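Local coordinates for ornithine cyclodeaminase (Methanococcus maripaludis S2, PDB 3C2Q), which catalyses the conversion of L-ornithine to L-proline with release of ammonia, using NAD(+) as cofactor, at residues A145-G150 with N171-H176; V300-Q305 with V323-G328. One frame throughout, in Å; residues are numbered along the deposited sequence.

In the fold
Both interactions belong to the Rossmann-type domain with its six-stranded parallel sheet, and interaction 1 comes first along the chain. It packs helix 145-148 against helix 171-183, which follow the neighbouring strands 138-142 and 166-170. Interaction 2 pairs strand 298-303 with strand 321-324, outermost on that side within the chain, and runs on into helix 327-342. Their centres lie about 15 Å apart, yet they meet where Thr-149 packs on Val-327 and Gly-328. Both also touch a second subunit. Together they gather helix starts and turns at the strand ends, consistent with a shared NAD(+) site, to which Asn-171 and Ala-172 of the first and Asp-303, Asp-326 and Val-327 of the second probably contribute.

Interaction 1 (A145-G150 with N171-H176); sequences AIIHTG and NALATH
His-148 points the edge of its imidazole at the face of His-176, a T-shaped (edge-to-face) pair joining two helices of the Rossmann-type domain. The ring planes stand at 70°, and His-148 CE1, between the two ring nitrogens, sits 3.6 Å from His-176 CD2, above the ring toward its rim. Histidine suits both places because each ring packs like an aromatic and still makes a polar bond: ND1 of His-148 pairs with Ser-186, ND1 of His-176 with Glu-179, which should limit rotation of both rings. An alanine in place of His-176 would probably leave a gap beside His-148 CE1 and Glu-179 without its hydrogen-bond partner. Next to the rings, Ile-147 crosses Leu-173 at about a right angle, its CG1 lying 3.8 Å from Leu-173 CD1. In Ile-147, chi1 of -46° sets CG1 beside the backbone N and thereby turns CG2 anti to it, 3.5 Å from His-176 O. Ile-146 adds its CD1 to Leu-173 and also packs on Leu-331. Gly-150, with positive phi, ends the first helix in a Schellman motif, and just before it Thr-149 OG1 and N reach Ala-145 O from opposite faces of its plane.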
loop_
_atom_site.group_PDB
_atom_site.type_symbol
_atom_site.label_atom_id
_atom_site.label_comp_id
_atom_site.label_asym_id
_atom_site.label_seq_id
_atom_site.Cartn_x
_atom_site.Cartn_y
_atom_site.Cartn_z
ATOM N N ALA B 145 9.572 -13.534 -3.387
ATOM C CA ALA B 145 8.217 -13.463 -3.940
ATOM C C ALA B 145 8.123 -13.897 -5.386
ATOM O O ALA B 145 7.044 -14.299 -5.853
ATOM C CB ALA B 145 7.593 -12.039 -3.767
ATOM N N ILE B 146 9.235 -13.808 -6.113
ATOM C CA ILE B 146 9.302 -14.328 -7.472
ATOM C C ILE B 146 8.836 -15.771 -7.433
ATOM O O ILE B 146 8.059 -16.196 -8.288
ATOM C CB ILE B 146 10.747 -14.284 -8.047
ATOM C CG1 ILE B 146 11.178 -12.827 -8.312
ATOM C CG2 ILE B 146 10.841 -15.096 -9.379
ATOM C CD1 ILE B 146 12.719 -12.723 -8.474
ATOM N N ILE B 147 9.320 -16.520 -6.435
ATOM C CA ILE B 147 9.006 -17.952 -6.333
ATOM C C ILE B 147 7.600 -18.163 -5.783
ATOM O O ILE B 147 6.793 -18.937 -6.349
ATOM C CB ILE B 147 10.042 -18.754 -5.449
ATOM C CG1 ILE B 147 11.485 -18.389 -5.808
ATOM C CG2 ILE B 147 9.812 -20.278 -5.615
ATOM C CD1 ILE B 147 11.836 -18.511 -7.348
ATOM N N HIS B 148 7.282 -17.451 -4.698
ATOM C CA HIS B 148 5.965 -17.604 -4.080
ATOM C C HIS B 148 4.828 -17.328 -5.026
ATOM O O HIS B 148 3.782 -17.955 -4.905
ATOM C CB HIS B 148 5.786 -16.677 -2.854
ATOM C CG HIS B 148 6.880 -16.788 -1.846
ATOM N ND1 HIS B 148 7.582 -17.961 -1.616
ATOM C CD2 HIS B 148 7.416 -15.855 -1.024
ATOM C CE1 HIS B 148 8.496 -17.744 -0.689
ATOM N NE2 HIS B 148 8.406 -16.477 -0.298
ATOM N N THR B 149 5.022 -16.392 -5.955
ATOM C CA THR B 149 3.943 -15.987 -6.888
ATOM C C THR B 149 3.919 -16.782 -8.202
ATOM O O THR B 149 3.110 -16.487 -9.090
ATOM C CB THR B 149 4.049 -14.482 -7.246
ATOM O OG1 THR B 149 5.294 -14.241 -7.893
ATOM C CG2 THR B 149 3.946 -13.622 -6.025
ATOM N N GLY B 150 4.783 -17.789 -8.320
ATOM C CA GLY B 150 4.777 -18.672 -9.508
ATOM C C GLY B 150 5.562 -18.114 -10.672
ATOM O O GLY B 150 5.425 -18.604 -11.795
ATOM N N ASN B 171 19.508 -15.595 0.405
ATOM C CA ASN B 171 19.299 -16.994 0.718
ATOM C C ASN B 171 17.869 -17.396 0.403
ATOM O O ASN B 171 17.622 -18.514 -0.051
ATOM C CB ASN B 171 19.542 -17.240 2.219
ATOM C CG ASN B 171 19.612 -18.743 2.570
ATOM O OD1 ASN B 171 20.476 -19.436 2.094
ATOM N ND2 ASN B 171 18.708 -19.217 3.422
ATOM N N ALA B 172 16.920 -16.493 0.678
ATOM C CA ALA B 172 15.504 -16.862 0.521
ATOM C C ALA B 172 15.134 -17.136 -0.938
ATOM O O ALA B 172 14.473 -18.149 -1.219
ATOM C CB ALA B 172 14.561 -15.822 1.174
ATOM N N LEU B 173 15.558 -16.277 -1.867
ATOM C CA LEU B 173 15.312 -16.548 -3.269
ATOM C C LEU B 173 15.891 -17.918 -3.711
ATOM O O LEU B 173 15.188 -18.743 -4.310
ATOM C CB LEU B 173 15.872 -15.461 -4.180
ATOM C CG LEU B 173 15.696 -15.834 -5.670
ATOM C CD1 LEU B 173 14.207 -15.820 -6.087
ATOM C CD2 LEU B 173 16.442 -14.959 -6.594
ATOM N N ALA B 174 17.177 -18.117 -3.455
ATOM C CA ALA B 174 17.845 -19.366 -3.868
ATOM C C ALA B 174 17.224 -20.583 -3.226
ATOM O O ALA B 174 16.983 -21.585 -3.922
ATOM C CB ALA B 174 19.346 -19.316 -3.572
ATOM N N THR B 175 16.943 -20.515 -1.930
ATOM C CA THR B 175 16.461 -21.706 -1.234
ATOM C C THR B 175 15.004 -22.040 -1.561
ATOM O O THR B 175 14.658 -23.216 -1.607
ATOM C CB THR B 175 16.680 -21.682 0.312
ATOM O OG1 THR B 175 15.936 -20.587 0.898
ATOM C CG2 THR B 175 18.183 -21.551 0.636
ATOM N N HIS B 176 14.159 -21.026 -1.802
ATOM C CA HIS B 176 12.794 -21.322 -2.293
ATOM C C HIS B 176 12.740 -21.791 -3.731
ATOM O O HIS B 176 11.894 -22.632 -4.058
ATOM C CB HIS B 176 11.786 -20.179 -2.032
ATOM C CG HIS B 176 11.510 -19.956 -0.563
ATOM N ND1 HIS B 176 10.921 -20.913 0.243
ATOM C CD2 HIS B 176 11.745 -18.886 0.235
ATOM C CE1 HIS B 176 10.798 -20.436 1.472
ATOM N NE2 HIS B 176 11.313 -19.217 1.497
#

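Interaction 2 (V300-Q305 with V323-G328); sequences VCVDIQ and VVTDVG
The carbonyl group of Asp-303 is met over one face: Thr-325 N lies 47° out of its plane, 2.9 Å from Asp-303 O, and completes the bridge of Asp-303 with Val-324. The same Asp-303 O takes a CA-H...O contact of 3.2 Å from Val-324 CA. The strands form the parallel pair of a beta-alpha-beta unit in the Rossmann fold, and their other two backbone bonds run from Val-323 N to Cys-301 O (2.8 Å) and from Asp-303 N to Val-323 O (3.1 Å). On one face the beta-branched Val-302 and Val-323 pack together with no polar group to satisfy, helix 112-133 touching Val-323; the face of Asp-303 and Val-324 carries helix 306-314. In Thr-325, chi1 of -171° sends OG1 anti to the backbone N, where it bonds Asp-326 of the second subunit, while CG2 lies alongside Val-302 CG1 at 3.6 Å. Asp-326 N-caps helix 327-342, its OD1 accepting a weak bond from Gly-328 N; OD2 accepts from Thr-325 OG1 of the second subunit and forms a salt bridge with Lys-112 of that subunit. Asp-303, Asp-326 and Val-327 probably bind NAD(+), as in related enzymes. In an Asx turn, Gln-305 N meets Asp-303 OD2 from above the carboxylate plane at 3.1 Å.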
loop_
_atom_site.group_PDB
_atom_site.type_symbol
_atom_site.label_atom_id
_atom_site.label_comp_id
_atom_site.label_asym_id
_atom_site.label_seq_id
_atom_site.Cartn_x
_atom_site.Cartn_y
_atom_site.Cartn_z
ATOM N N VAL B 300 14.908 -0.882 -13.953
ATOM C CA VAL B 300 13.458 -1.174 -13.917
ATOM C C VAL B 300 13.149 -1.814 -12.565
ATOM O O VAL B 300 13.790 -2.794 -12.168
ATOM C CB VAL B 300 13.024 -2.137 -15.060
ATOM C CG1 VAL B 300 11.484 -2.436 -14.983
ATOM C CG2 VAL B 300 13.350 -1.537 -16.413
ATOM N N CYS B 301 12.213 -1.225 -11.834
ATOM C CA CYS B 301 11.883 -1.746 -10.512
ATOM C C CYS B 301 10.418 -2.184 -10.502
ATOM O O CYS B 301 9.495 -1.369 -10.676
ATOM C CB CYS B 301 12.126 -0.685 -9.433
ATOM S SG CYS B 301 11.752 -1.289 -7.742
ATOM N N VAL B 302 10.240 -3.480 -10.352
ATOM C CA VAL B 302 8.934 -4.146 -10.400
ATOM C C VAL B 302 8.545 -4.583 -8.994
ATOM O O VAL B 302 9.274 -5.369 -8.350
ATOM C CB VAL B 302 8.979 -5.413 -11.280
ATOM C CG1 VAL B 302 7.531 -5.929 -11.484
ATOM C CG2 VAL B 302 9.586 -5.105 -12.694
ATOM N N ASP B 303 7.415 -4.079 -8.488
ATOM C CA ASP B 303 6.943 -4.587 -7.204
ATOM C C ASP B 303 5.450 -4.378 -7.123
ATOM O O ASP B 303 4.922 -3.491 -7.796
ATOM C CB ASP B 303 7.622 -3.928 -5.976
ATOM C CG ASP B 303 7.319 -4.747 -4.649
ATOM O OD1 ASP B 303 7.218 -6.005 -4.671
ATOM O OD2 ASP B 303 6.979 -4.175 -3.640
ATOM N N ILE B 304 4.789 -5.133 -6.270
ATOM C CA ILE B 304 3.353 -4.913 -6.082
ATOM C C ILE B 304 3.050 -3.713 -5.167
ATOM O O ILE B 304 1.906 -3.215 -5.148
ATOM C CB ILE B 304 2.632 -6.194 -5.616
ATOM C CG1 ILE B 304 1.114 -6.107 -5.979
ATOM C CG2 ILE B 304 2.941 -6.494 -4.106
ATOM C CD1 ILE B 304 0.331 -7.466 -5.916
ATOM N N GLN B 305 4.055 -3.275 -4.386
ATOM C CA GLN B 305 3.897 -2.163 -3.422
ATOM C C GLN B 305 4.472 -0.888 -4.020
ATOM O O GLN B 305 5.683 -0.823 -4.254
ATOM C CB GLN B 305 4.589 -2.497 -2.065
ATOM C CG GLN B 305 4.025 -3.780 -1.435
ATOM C CD GLN B 305 4.588 -4.114 -0.051
ATOM O OE1 GLN B 305 5.796 -4.077 0.174
ATOM N NE2 GLN B 305 3.702 -4.495 0.864
ATOM N N VAL B 323 7.427 -0.236 -12.188
ATOM C CA VAL B 323 6.289 -0.999 -12.730
ATOM C C VAL B 323 5.589 -1.583 -11.481
ATOM O O VAL B 323 6.090 -2.549 -10.871
ATOM C CB VAL B 323 6.730 -2.134 -13.675
ATOM C CG1 VAL B 323 5.480 -2.886 -14.221
ATOM C CG2 VAL B 323 7.558 -1.570 -14.882
ATOM N N VAL B 324 4.468 -0.985 -11.089
ATOM C CA VAL B 324 3.737 -1.444 -9.878
ATOM C C VAL B 324 2.748 -2.535 -10.349
ATOM O O VAL B 324 1.694 -2.254 -10.948
ATOM C CB VAL B 324 3.081 -0.313 -9.130
ATOM C CG1 VAL B 324 2.360 -0.805 -7.812
ATOM C CG2 VAL B 324 4.160 0.795 -8.771
ATOM N N THR B 325 3.126 -3.790 -10.100
ATOM C CA THR B 325 2.347 -4.886 -10.665
ATOM C C THR B 325 2.654 -6.166 -9.906
ATOM O O THR B 325 3.507 -6.184 -9.020
ATOM C CB THR B 325 2.644 -5.071 -12.186
ATOM O OG1 THR B 325 1.721 -6.010 -12.758
ATOM C CG2 THR B 325 4.047 -5.600 -12.399
ATOM N N ASP B 326 1.968 -7.247 -10.270
ATOM C CA ASP B 326 2.179 -8.552 -9.654
ATOM C C ASP B 326 3.385 -9.168 -10.362
ATOM O O ASP B 326 3.344 -9.405 -11.564
ATOM C CB ASP B 326 0.908 -9.373 -9.858
ATOM C CG ASP B 326 0.973 -10.746 -9.215
ATOM O OD1 ASP B 326 2.015 -11.425 -9.281
ATOM O OD2 ASP B 326 -0.055 -11.181 -8.690
ATOM N N VAL B 327 4.461 -9.445 -9.616
ATOM C CA VAL B 327 5.686 -9.911 -10.235
ATOM C C VAL B 327 5.519 -11.284 -10.914
ATOM O O VAL B 327 6.120 -11.519 -11.966
ATOM C CB VAL B 327 6.898 -9.931 -9.224
ATOM C CG1 VAL B 327 6.770 -11.065 -8.194
ATOM C CG2 VAL B 327 8.224 -10.070 -9.973
ATOM N N GLY B 328 4.725 -12.169 -10.307
ATOM C CA GLY B 328 4.546 -13.516 -10.832
ATOM C C GLY B 328 3.814 -13.514 -12.176
ATOM O O GLY B 328 4.231 -14.199 -13.092
#